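Side-chain contacts in conserved hypothetical protein TM0613 (Thermotoga maritima, PDB 1O3U), which is of unknown function but folds as an all-helical HEPN domain, a family whose members are thought to bind nucleotides or act on RNA: residues Lys17-His22 with Ala43-Lys48; His22-Leu27 with Tyr120-Ile125; Gly30-Ala35 with Ile112-Leu117; Ala56-Trp59 with Asp65-Gly68. One frame throughout, in Å; residues are numbered along the deposited sequence.

Interaction 1 (Lys17-His22 with Ala43-Lys48); sequences KDDLEH and AEKAVK
The ionic part of this contact is a single pair, the carboxylate of D19 on helix 11-28 and the ammonium of K45 on helix 32-54. K45 NZ donates to D19 OD2 in a salt bridge modelled at 2.4 Å, a separation too short to take literally, although the pairing itself is plain. The other carboxylate oxygen stands back, with D19 OD1 3.4 Å from K45 NZ, so the close approach is to one oxygen, OD2. The two side chains cross at about a right angle, and the lysine folds at its last torsion (chi4 97°) to bring NZ round to the acid.

Between the two segments this salt bridge is the contact; the apolar packing lies beside it, where the aliphatic part of K45 leans on A15 and A16 of helix 11-28. The backbones stay well apart, with D19 CA and K45 CA 8.7 Å from each other.

A second hydrogen bond runs from K45 NZ to Q41 of the second subunit, whose F37 also packs on D19. A leucine in place of K45 would probably leave the buried D19 carboxylate without its counter-charge and Q41 of the second subunit without its donor. Chemically, then, a buried acid is paid for by one lysine that also serves the dimer interface, and this environment probably keeps D19 ionised.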
loop_
_atom_site.group_PDB
_atom_site.type_symbol
_atom_site.label_atom_id
_atom_site.label_comp_id
_atom_site.label_asym_id
_atom_site.label_seq_id
_atom_site.Cartn_x
_atom_site.Cartn_y
_atom_site.Cartn_z
ATOM N N LYS A 17 4.487 4.190 7.733
ATOM C CA LYS A 17 4.481 5.631 7.989
ATOM C C LYS A 17 4.230 6.429 6.725
ATOM O O LYS A 17 3.535 7.448 6.760
ATOM C CB LYS A 17 5.772 6.056 8.698
ATOM C CG LYS A 17 5.822 5.552 10.147
ATOM C CD LYS A 17 7.230 5.630 10.753
ATOM N N ASP A 18 4.747 5.944 5.594
ATOM C CA ASP A 18 4.469 6.554 4.297
ATOM C C ASP A 18 3.005 6.405 3.912
ATOM O O ASP A 18 2.420 7.372 3.433
ATOM C CB ASP A 18 5.325 5.966 3.185
ATOM C CG ASP A 18 6.781 6.320 3.315
ATOM O OD1 ASP A 18 7.133 7.187 4.152
ATOM O OD2 ASP A 18 7.653 5.762 2.607
ATOM N N ASP A 19 2.430 5.200 4.069
ATOM C CA ASP A 19 0.985 5.011 3.876
ATOM C C ASP A 19 0.139 5.977 4.754
ATOM O O ASP A 19 -0.875 6.516 4.317
ATOM C CB ASP A 19 0.548 3.578 4.213
ATOM C CG ASP A 19 0.962 2.555 3.158
ATOM O OD1 ASP A 19 1.289 2.918 1.992
ATOM O OD2 ASP A 19 0.914 1.338 3.421
ATOM N N LEU A 20 0.549 6.154 6.003
ATOM C CA LEU A 20 -0.143 7.078 6.906
ATOM C C LEU A 20 -0.078 8.507 6.338
ATOM O O LEU A 20 -1.076 9.209 6.313
ATOM C CB LEU A 20 0.442 7.039 8.320
ATOM C CG LEU A 20 -0.345 7.822 9.386
ATOM C CD1 LEU A 20 -1.713 7.271 9.559
ATOM C CD2 LEU A 20 0.398 7.898 10.717
ATOM N N GLU A 21 1.097 8.923 5.869
ATOM C CA GLU A 21 1.244 10.252 5.296
ATOM C C GLU A 21 0.373 10.388 4.063
ATOM O O GLU A 21 -0.268 11.424 3.868
ATOM C CB GLU A 21 2.682 10.553 4.973
ATOM C CG GLU A 21 2.917 12.010 4.647
ATOM C CD GLU A 21 2.874 12.948 5.861
ATOM O OE1 GLU A 21 2.783 12.516 7.054
ATOM O OE2 GLU A 21 2.905 14.170 5.598
ATOM N N HIS A 22 0.328 9.333 3.253
ATOM C CA HIS A 22 -0.571 9.271 2.093
ATOM C C HIS A 22 -2.017 9.491 2.530
ATOM O O HIS A 22 -2.743 10.291 1.933
ATOM C CB HIS A 22 -0.472 7.948 1.340
ATOM C CG HIS A 22 -0.879 8.028 -0.115
ATOM N ND1 HIS A 22 -0.747 6.963 -0.983
ATOM C CD2 HIS A 22 -1.364 9.056 -0.859
ATOM C CE1 HIS A 22 -1.148 7.332 -2.189
ATOM N NE2 HIS A 22 -1.512 8.594 -2.142
ATOM N N ALA A 43 -1.881 0.392 8.723
ATOM C CA ALA A 43 -2.043 -0.422 9.950
ATOM C C ALA A 43 -1.523 -1.856 9.696
ATOM O O ALA A 43 -0.820 -2.444 10.515
ATOM C CB ALA A 43 -3.480 -0.448 10.368
ATOM N N GLU A 44 -1.886 -2.411 8.559
ATOM C CA GLU A 44 -1.362 -3.717 8.128
ATOM C C GLU A 44 0.162 -3.803 8.137
ATOM O O GLU A 44 0.772 -4.747 8.684
ATOM C CB GLU A 44 -1.900 -4.037 6.721
ATOM C CG GLU A 44 -3.362 -4.339 6.699
ATOM C CD GLU A 44 -3.877 -4.771 5.336
ATOM O OE1 GLU A 44 -3.079 -5.353 4.516
ATOM O OE2 GLU A 44 -5.111 -4.565 5.137
ATOM N N LYS A 45 0.800 -2.824 7.515
ATOM C CA LYS A 45 2.238 -2.810 7.408
ATOM C C LYS A 45 2.890 -2.671 8.802
ATOM O O LYS A 45 3.910 -3.296 9.060
ATOM C CB LYS A 45 2.702 -1.728 6.433
ATOM C CG LYS A 45 2.351 -2.028 4.957
ATOM C CD LYS A 45 2.994 -1.054 4.007
ATOM C CE LYS A 45 2.661 -1.329 2.532
ATOM N NZ LYS A 45 1.555 -0.517 1.967
ATOM N N ALA A 46 2.287 -1.876 9.690
ATOM C CA ALA A 46 2.843 -1.614 11.021
ATOM C C ALA A 46 2.874 -2.952 11.791
ATOM O O ALA A 46 3.882 -3.328 12.381
ATOM C CB ALA A 46 1.999 -0.614 11.771
ATOM N N VAL A 47 1.794 -3.698 11.735
ATOM C CA VAL A 47 1.756 -4.973 12.477
ATOM C C VAL A 47 2.731 -6.005 11.891
ATOM O O VAL A 47 3.405 -6.745 12.627
ATOM C CB VAL A 47 0.334 -5.540 12.561
ATOM C CG1 VAL A 47 0.327 -6.844 13.357
ATOM C CG2 VAL A 47 -0.629 -4.536 13.187
ATOM N N LYS A 48 2.830 -6.057 10.571
ATOM C CA LYS A 48 3.811 -6.921 9.912
ATOM C C LYS A 48 5.264 -6.622 10.329
ATOM O O LYS A 48 6.105 -7.537 10.380
ATOM C CB LYS A 48 3.707 -6.816 8.398
ATOM C CG LYS A 48 2.484 -7.431 7.843
ATOM C CD LYS A 48 2.508 -7.324 6.312
ATOM C CE LYS A 48 1.166 -7.715 5.716
#

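Interaction 2 (His22-Leu27 with Tyr120-Ile125); sequences HAKHDL and YAEKII
K24 reaches from helix 11-28 to E122 on helix 104-132, and its chain is worth following outward. CB sits beside its own helix, 3.6 Å from L20 O, the carbonyl one turn back. CG takes the position anti to the carbonyl carbon (chi1 -74°), and from there the chain runs extended to NZ; the side chain also touches V118 of helix 104-132. CE is the first atom to meet the acid: K24 CE lies 3.8 Å from E122 OE1, nearly level between the two oxygens. NZ completes the approach with a hydrogen-bonded salt bridge, K24 NZ to E122 OE2 at 2.9 Å, while E122 OE1 is farther, 3.4 Å from K24 NZ. The nitrogen comes from above the carboxylate, 36° out of its plane, and the two side chains cross at about a right angle. E122 is extended as well, with its CB resting on L20.

An alanine in place of E122 would probably leave the K24 ammonium without its partner across the helices and free to swing into solvent. R126 is a second cation near E122 OE2, but only through a long, weak ion pair.

The bridge lies at the surface, over the seam between two antiparallel helices. Beneath it, A23 and I125 turn to helix 32-54. Y120, K123 and I124 meet helix 78-88 on another side of helix 104-132, whereas H22 and D26 of helix 11-28 belong to the interface with the second subunit.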
loop_
_atom_site.group_PDB
_atom_site.type_symbol
_atom_site.label_atom_id
_atom_site.label_comp_id
_atom_site.label_asym_id
_atom_site.label_seq_id
_atom_site.Cartn_x
_atom_site.Cartn_y
_atom_site.Cartn_z
ATOM N N HIS A 22 0.328 9.333 3.253
ATOM C CA HIS A 22 -0.571 9.271 2.093
ATOM C C HIS A 22 -2.017 9.491 2.530
ATOM O O HIS A 22 -2.743 10.291 1.933
ATOM C CB HIS A 22 -0.472 7.948 1.340
ATOM C CG HIS A 22 -0.879 8.028 -0.115
ATOM N ND1 HIS A 22 -0.747 6.963 -0.983
ATOM C CD2 HIS A 22 -1.364 9.056 -0.859
ATOM C CE1 HIS A 22 -1.148 7.332 -2.189
ATOM N NE2 HIS A 22 -1.512 8.594 -2.142
ATOM N N ALA A 23 -2.454 8.760 3.558
ATOM C CA ALA A 23 -3.807 8.890 4.074
ATOM C C ALA A 23 -4.129 10.341 4.501
ATOM O O ALA A 23 -5.225 10.845 4.239
ATOM C CB ALA A 23 -4.000 7.986 5.214
ATOM N N LYS A 24 -3.187 10.955 5.210
ATOM C CA LYS A 24 -3.345 12.294 5.699
ATOM C C LYS A 24 -3.428 13.325 4.536
ATOM O O LYS A 24 -4.180 14.294 4.617
ATOM C CB LYS A 24 -2.205 12.613 6.649
ATOM C CG LYS A 24 -2.354 11.925 8.010
ATOM C CD LYS A 24 -1.287 12.369 8.939
ATOM C CE LYS A 24 -1.392 11.588 10.219
ATOM N NZ LYS A 24 -0.429 12.047 11.198
ATOM N N HIS A 25 -2.680 13.077 3.481
ATOM C CA HIS A 25 -2.723 13.900 2.275
ATOM C C HIS A 25 -4.066 13.781 1.596
ATOM O O HIS A 25 -4.674 14.796 1.218
ATOM C CB HIS A 25 -1.624 13.466 1.321
ATOM C CG HIS A 25 -1.469 14.372 0.139
ATOM N ND1 HIS A 25 -1.976 14.058 -1.100
ATOM C CD2 HIS A 25 -0.873 15.581 0.014
ATOM C CE1 HIS A 25 -1.687 15.034 -1.947
ATOM N NE2 HIS A 25 -1.027 15.976 -1.293
ATOM N N ASP A 26 -4.539 12.544 1.436
ATOM C CA ASP A 26 -5.869 12.309 0.854
ATOM C C ASP A 26 -6.957 12.955 1.726
ATOM O O ASP A 26 -7.882 13.589 1.196
ATOM C CB ASP A 26 -6.174 10.823 0.698
ATOM C CG ASP A 26 -5.470 10.193 -0.520
ATOM O OD1 ASP A 26 -5.295 10.861 -1.570
ATOM O OD2 ASP A 26 -5.075 9.044 -0.483
ATOM N N LEU A 27 -6.841 12.828 3.055
ATOM C CA LEU A 27 -7.788 13.454 3.945
ATOM C C LEU A 27 -7.867 14.971 3.729
ATOM O O LEU A 27 -8.968 15.536 3.670
ATOM C CB LEU A 27 -7.442 13.157 5.387
ATOM C CG LEU A 27 -8.354 13.715 6.470
ATOM C CD1 LEU A 27 -9.800 13.244 6.273
ATOM C CD2 LEU A 27 -7.803 13.265 7.800
ATOM N N TYR A 120 -6.874 5.950 13.965
ATOM C CA TYR A 120 -6.753 4.548 14.375
ATOM C C TYR A 120 -5.477 3.954 13.816
ATOM O O TYR A 120 -4.802 3.233 14.527
ATOM C CB TYR A 120 -7.919 3.702 13.904
ATOM C CG TYR A 120 -9.253 4.005 14.544
ATOM C CD1 TYR A 120 -9.351 4.840 15.639
ATOM C CD2 TYR A 120 -10.418 3.369 14.089
ATOM C CE1 TYR A 120 -10.577 5.111 16.221
ATOM C CE2 TYR A 120 -11.614 3.610 14.668
ATOM C CZ TYR A 120 -11.701 4.486 15.738
ATOM O OH TYR A 120 -12.918 4.731 16.322
ATOM N N ALA A 121 -5.168 4.233 12.552
ATOM C CA ALA A 121 -3.977 3.671 11.936
ATOM C C ALA A 121 -2.719 4.227 12.634
ATOM O O ALA A 121 -1.791 3.497 12.962
ATOM C CB ALA A 121 -3.939 3.995 10.472
ATOM N N GLU A 122 -2.717 5.527 12.863
ATOM C CA GLU A 122 -1.677 6.147 13.629
ATOM C C GLU A 122 -1.468 5.553 15.036
ATOM O O GLU A 122 -0.328 5.328 15.452
ATOM C CB GLU A 122 -1.925 7.642 13.709
ATOM C CG GLU A 122 -0.773 8.424 14.336
ATOM C CD GLU A 122 -0.798 9.879 13.873
ATOM O OE1 GLU A 122 -1.907 10.462 13.788
ATOM O OE2 GLU A 122 0.257 10.432 13.548
ATOM N N LYS A 123 -2.564 5.302 15.748
ATOM C CA LYS A 123 -2.530 4.642 17.022
ATOM C C LYS A 123 -1.877 3.274 16.952
ATOM O O LYS A 123 -1.021 2.931 17.770
ATOM C CB LYS A 123 -3.962 4.565 17.544
ATOM C CG LYS A 123 -4.130 4.530 18.954
ATOM C CD LYS A 123 -5.560 5.054 19.267
ATOM C CE LYS A 123 -5.824 5.115 20.694
ATOM N NZ LYS A 123 -7.270 4.962 20.969
ATOM N N ILE A 124 -2.267 2.486 15.946
ATOM C CA ILE A 124 -1.687 1.181 15.756
ATOM C C ILE A 124 -0.194 1.271 15.432
ATOM O O ILE A 124 0.637 0.490 16.002
ATOM C CB ILE A 124 -2.492 0.393 14.695
ATOM C CG1 ILE A 124 -3.859 -0.007 15.273
ATOM C CG2 ILE A 124 -1.734 -0.860 14.248
ATOM C CD1 ILE A 124 -4.869 -0.568 14.244
ATOM N N ILE A 125 0.165 2.179 14.520
ATOM C CA ILE A 125 1.572 2.425 14.219
ATOM C C ILE A 125 2.396 2.744 15.492
ATOM O O ILE A 125 3.449 2.163 15.699
ATOM C CB ILE A 125 1.729 3.520 13.186
ATOM C CG1 ILE A 125 1.231 3.037 11.832
ATOM C CG2 ILE A 125 3.193 4.033 13.162
ATOM C CD1 ILE A 125 1.067 4.206 10.794
#

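Interaction 3 (Gly30-Ala35 with Ile112-Leu117); sequences GFYNWA and IEAERL
A114 is the tight point, its methyl pushed against the first turn of helix 32-54. A114 CB touches Y32 CB at 3.9 Å and Y32 CD2 at 4.0 Å, and meets A35 CB, one turn further along, at 4.3 Å. The backbones come correspondingly close, with Y32 CA only 5.4 Å from A114 CA. The Y32 ring meets the methyl obliquely, and one of its faces carries G30 O, 3.6 Å above the plane and over the ring centre.

The loose side is at N33 and I112, both exposed, whose CB atoms point away from the opposing segment. F31 and W34 lie on a face covered by the second subunit, where the W34 ring stacks on H22 and the F31 ring meets H25 edge-to-face. R116, on another side of helix 104-132, pairs with E86.

G30, with its positive phi of 84°, is the C' residue of a Schellman motif that closes helix 11-28, and F31 follows as N-cap of helix 32-54. The whole is an alpha-alpha hairpin of helices 11-28 and 32-54, packed on a long third helix through A114 against Y32 and A35, an arrangement in keeping with the helical bundle of the HEPN fold.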
loop_
_atom_site.group_PDB
_atom_site.type_symbol
_atom_site.label_atom_id
_atom_site.label_comp_id
_atom_site.label_asym_id
_atom_site.label_seq_id
_atom_site.Cartn_x
_atom_site.Cartn_y
_atom_site.Cartn_z
ATOM N N GLY A 30 -9.898 15.990 0.797
ATOM C CA GLY A 30 -11.290 15.589 0.794
ATOM C C GLY A 30 -11.525 14.233 0.167
ATOM O O GLY A 30 -12.666 13.892 -0.131
ATOM N N PHE A 31 -10.450 13.465 -0.047
ATOM C CA PHE A 31 -10.575 12.160 -0.677
ATOM C C PHE A 31 -10.754 11.132 0.424
ATOM O O PHE A 31 -9.824 10.378 0.756
ATOM C CB PHE A 31 -9.362 11.881 -1.541
ATOM C CG PHE A 31 -9.060 12.963 -2.542
ATOM C CD1 PHE A 31 -7.748 13.367 -2.769
ATOM C CD2 PHE A 31 -10.073 13.531 -3.315
ATOM C CE1 PHE A 31 -7.462 14.346 -3.737
ATOM C CE2 PHE A 31 -9.776 14.515 -4.285
ATOM C CZ PHE A 31 -8.475 14.924 -4.467
ATOM N N TYR A 32 -11.953 11.116 1.011
ATOM C CA TYR A 32 -12.182 10.363 2.268
ATOM C C TYR A 32 -12.068 8.845 2.092
ATOM O O TYR A 32 -11.466 8.167 2.922
ATOM C CB TYR A 32 -13.532 10.751 2.859
ATOM C CG TYR A 32 -13.644 12.239 3.112
ATOM C CD1 TYR A 32 -14.791 12.942 2.701
ATOM C CD2 TYR A 32 -12.609 12.961 3.713
ATOM C CE1 TYR A 32 -14.915 14.301 2.953
ATOM C CE2 TYR A 32 -12.730 14.332 3.964
ATOM C CZ TYR A 32 -13.897 14.998 3.564
ATOM O OH TYR A 32 -14.057 16.368 3.740
ATOM N N ASN A 33 -12.575 8.358 0.966
ATOM C CA ASN A 33 -12.464 6.980 0.557
ATOM C C ASN A 33 -11.027 6.513 0.470
ATOM O O ASN A 33 -10.678 5.449 0.986
ATOM C CB ASN A 33 -13.175 6.714 -0.797
ATOM C CG ASN A 33 -12.642 7.587 -1.988
ATOM O OD1 ASN A 33 -12.102 8.728 -1.835
ATOM N ND2 ASN A 33 -12.822 7.043 -3.200
ATOM N N TRP A 34 -10.191 7.317 -0.152
ATOM C CA TRP A 34 -8.799 6.935 -0.320
ATOM C C TRP A 34 -8.050 7.016 1.008
ATOM O O TRP A 34 -7.181 6.182 1.281
ATOM C CB TRP A 34 -8.150 7.796 -1.405
ATOM C CG TRP A 34 -8.548 7.358 -2.783
ATOM C CD1 TRP A 34 -9.188 8.106 -3.725
ATOM C CD2 TRP A 34 -8.341 6.065 -3.370
ATOM N NE1 TRP A 34 -9.386 7.364 -4.866
ATOM C CE2 TRP A 34 -8.862 6.107 -4.682
ATOM C CE3 TRP A 34 -7.745 4.872 -2.928
ATOM C CZ2 TRP A 34 -8.822 5.006 -5.540
ATOM C CZ3 TRP A 34 -7.689 3.791 -3.778
ATOM C CH2 TRP A 34 -8.240 3.855 -5.074
ATOM N N ALA A 35 -8.421 7.973 1.859
ATOM C CA ALA A 35 -7.809 8.094 3.171
ATOM C C ALA A 35 -8.062 6.817 3.985
ATOM O O ALA A 35 -7.178 6.331 4.660
ATOM C CB ALA A 35 -8.316 9.317 3.909
ATOM N N ILE A 112 -15.427 13.002 9.287
ATOM C CA ILE A 112 -15.201 12.497 10.635
ATOM C C ILE A 112 -14.767 11.028 10.619
ATOM O O ILE A 112 -13.823 10.623 11.315
ATOM C CB ILE A 112 -16.496 12.677 11.496
ATOM C CG1 ILE A 112 -16.764 14.171 11.691
ATOM C CG2 ILE A 112 -16.317 11.979 12.819
ATOM C CD1 ILE A 112 -18.104 14.526 12.233
ATOM N N GLU A 113 -15.440 10.246 9.798
ATOM C CA GLU A 113 -15.161 8.830 9.671
ATOM C C GLU A 113 -13.720 8.609 9.179
ATOM O O GLU A 113 -12.988 7.766 9.741
ATOM C CB GLU A 113 -16.194 8.182 8.755
ATOM C CG GLU A 113 -16.023 6.686 8.573
ATOM C CD GLU A 113 -16.976 6.129 7.526
ATOM O OE1 GLU A 113 -16.967 6.635 6.376
ATOM O OE2 GLU A 113 -17.740 5.203 7.852
ATOM N N ALA A 114 -13.311 9.382 8.161
ATOM C CA ALA A 114 -11.957 9.290 7.601
ATOM C C ALA A 114 -10.922 9.744 8.637
ATOM O O ALA A 114 -9.890 9.089 8.776
ATOM C CB ALA A 114 -11.833 10.084 6.343
ATOM N N GLU A 115 -11.183 10.834 9.359
ATOM C CA GLU A 115 -10.266 11.275 10.430
ATOM C C GLU A 115 -10.079 10.201 11.483
ATOM O O GLU A 115 -8.974 9.973 11.928
ATOM C CB GLU A 115 -10.742 12.527 11.150
ATOM C CG GLU A 115 -10.226 13.817 10.601
ATOM C CD GLU A 115 -10.761 15.021 11.358
ATOM O OE1 GLU A 115 -10.564 15.099 12.602
ATOM O OE2 GLU A 115 -11.378 15.881 10.700
ATOM N N ARG A 116 -11.177 9.576 11.879
ATOM C CA ARG A 116 -11.187 8.487 12.843
ATOM C C ARG A 116 -10.270 7.338 12.384
ATOM O O ARG A 116 -9.428 6.826 13.163
ATOM C CB ARG A 116 -12.644 8.010 13.016
ATOM C CG ARG A 116 -12.936 7.251 14.194
ATOM C CD ARG A 116 -14.383 7.402 14.672
ATOM N NE ARG A 116 -15.367 7.040 13.650
ATOM C CZ ARG A 116 -15.570 5.803 13.230
ATOM N NH1 ARG A 116 -14.870 4.806 13.733
ATOM N NH2 ARG A 116 -16.472 5.549 12.281
ATOM N N LEU A 117 -10.459 6.919 11.149
ATOM C CA LEU A 117 -9.693 5.790 10.627
ATOM C C LEU A 117 -8.199 6.134 10.515
ATOM O O LEU A 117 -7.329 5.291 10.737
ATOM C CB LEU A 117 -10.265 5.310 9.295
ATOM C CG LEU A 117 -11.712 4.821 9.379
ATOM C CD1 LEU A 117 -12.206 4.411 8.019
ATOM C CD2 LEU A 117 -11.801 3.684 10.358
#

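Interaction 4 (Ala56-Trp59 with Asp65-Gly68); sequences AQAW and DFLG
Residues 56-59 run as an extended loop after helix 32-54, with no regular strand, while 65-68 belong to the short helix 63-70 that follows. The chain turns back between them, so that the loop lies against the first part of the helix, closest at A58 CA and F66 CA, 6.4 Å apart.

The F66 ring is met by both A58 and the W59 carbonyl. Its CG stands anti to the carbonyl carbon (chi1 -56°), which swings the ring toward the loop even though its CB leaves the backbone at a slant. There A58 CB approaches F66 CD1 at 3.9 Å, obliquely to the ring. The W59 carbonyl comes up obliquely too, W59 O lying 3.6 Å from F66 CE1. The same oxygen also rests on the helix, 3.8 Å from D65 CB. W59 CB leaves the backbone away from the helix, and the indole lies against its own loop, with Q57 CG 3.3 Å above one face, offset toward the rim. V47 and K48 of helix 32-54 pack on F66, and F51 of that helix touches A58.

Polar ties lie just beside the contact: D65 OD2 accepts a hydrogen bond from Y61 N in the intervening turn, and S62 OG one from D65 N. A weak bond also links W59 N to E69.

Between the loop and the helix themselves the chemistry is van der Waals: a methyl and a carbonyl oxygen against an aromatic ring. Such contacts have little directionality, so the register probably depends on shape, with the polar ties of the turn fixing how the chain reverses.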
loop_
_atom_site.group_PDB
_atom_site.type_symbol
_atom_site.label_atom_id
_atom_site.label_comp_id
_atom_site.label_asym_id
_atom_site.label_seq_id
_atom_site.Cartn_x
_atom_site.Cartn_y
_atom_site.Cartn_z
ATOM N N ALA A 56 8.766 -14.111 12.755
ATOM C CA ALA A 56 7.616 -14.983 12.648
ATOM C C ALA A 56 6.811 -14.704 11.383
ATOM O O ALA A 56 6.766 -13.580 10.926
ATOM C CB ALA A 56 6.744 -14.830 13.874
ATOM N N GLN A 57 6.176 -15.750 10.836
ATOM C CA GLN A 57 5.295 -15.650 9.686
ATOM C C GLN A 57 3.975 -15.014 10.088
ATOM O O GLN A 57 3.351 -15.436 11.088
ATOM C CB GLN A 57 5.011 -17.075 9.166
ATOM C CG GLN A 57 4.250 -17.193 7.866
ATOM C CD GLN A 57 4.915 -16.394 6.739
ATOM O OE1 GLN A 57 6.077 -16.620 6.418
ATOM N NE2 GLN A 57 4.176 -15.464 6.152
ATOM N N ALA A 58 3.518 -14.055 9.287
ATOM C CA ALA A 58 2.242 -13.380 9.483
ATOM C C ALA A 58 1.223 -13.888 8.482
ATOM O O ALA A 58 1.363 -13.656 7.296
ATOM C CB ALA A 58 2.423 -11.885 9.309
ATOM N N TRP A 59 0.226 -14.626 8.958
ATOM C CA TRP A 59 -0.879 -15.087 8.101
ATOM C C TRP A 59 -2.087 -14.146 8.027
ATOM O O TRP A 59 -2.623 -13.696 9.037
ATOM C CB TRP A 59 -1.343 -16.439 8.573
ATOM C CG TRP A 59 -0.266 -17.436 8.549
ATOM C CD1 TRP A 59 0.531 -17.789 9.576
ATOM C CD2 TRP A 59 0.150 -18.211 7.422
ATOM N NE1 TRP A 59 1.428 -18.742 9.172
ATOM C CE2 TRP A 59 1.201 -19.041 7.857
ATOM C CE3 TRP A 59 -0.271 -18.303 6.091
ATOM C CZ2 TRP A 59 1.854 -19.933 7.019
ATOM C CZ3 TRP A 59 0.380 -19.204 5.250
ATOM C CH2 TRP A 59 1.427 -20.016 5.730
ATOM N N ASP A 65 -6.650 -9.935 11.503
ATOM C CA ASP A 65 -5.947 -11.213 11.360
ATOM C C ASP A 65 -4.608 -11.123 12.086
ATOM O O ASP A 65 -4.308 -11.926 12.954
ATOM C CB ASP A 65 -5.678 -11.595 9.886
ATOM C CG ASP A 65 -6.900 -12.106 9.158
ATOM O OD1 ASP A 65 -7.885 -12.525 9.809
ATOM O OD2 ASP A 65 -6.949 -12.121 7.906
ATOM N N PHE A 66 -3.812 -10.120 11.745
ATOM C CA PHE A 66 -2.460 -10.030 12.282
ATOM C C PHE A 66 -2.466 -9.725 13.788
ATOM O O PHE A 66 -1.699 -10.301 14.540
ATOM C CB PHE A 66 -1.645 -8.973 11.548
ATOM C CG PHE A 66 -1.559 -9.170 10.050
ATOM C CD1 PHE A 66 -1.218 -10.385 9.498
ATOM C CD2 PHE A 66 -1.736 -8.088 9.202
ATOM C CE1 PHE A 66 -1.108 -10.533 8.129
ATOM C CE2 PHE A 66 -1.640 -8.250 7.820
ATOM C CZ PHE A 66 -1.317 -9.474 7.297
ATOM N N LEU A 67 -3.319 -8.821 14.242
ATOM C CA LEU A 67 -3.407 -8.553 15.703
ATOM C C LEU A 67 -3.871 -9.747 16.506
ATOM O O LEU A 67 -3.421 -9.961 17.626
ATOM C CB LEU A 67 -4.343 -7.379 15.985
ATOM C CG LEU A 67 -3.861 -5.991 15.681
ATOM C CD1 LEU A 67 -4.902 -5.023 16.235
ATOM C CD2 LEU A 67 -2.456 -5.711 16.332
ATOM N N GLY A 68 -4.766 -10.549 15.941
ATOM C CA GLY A 68 -5.197 -11.763 16.597
ATOM C C GLY A 68 -4.032 -12.710 16.790
ATOM O O GLY A 68 -3.877 -13.257 17.861
#

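Interactions 1 and 2 lie side by side along helix 11-28, centres 8 Å apart; they share H22 and touch directly, A46 CB packing on I125 CG1 at 3.7 Å. Interaction 3 follows at the hairpin end, 9 Å between centres from interaction 2, with A23 O against A35 CB at 3.5 Å. Interaction 4 sits apart, about 26 Å between centres from interaction 3 and across the chain's centre, but it joins interaction 1 where V47 CG1 meets F66 CB at 3.4 Å. All four reach the second subunit, interaction 4 through Q57. Just after segment 30-35, C36 forms a disulfide with C91, tying helix 32-54 to the region after helix 78-88.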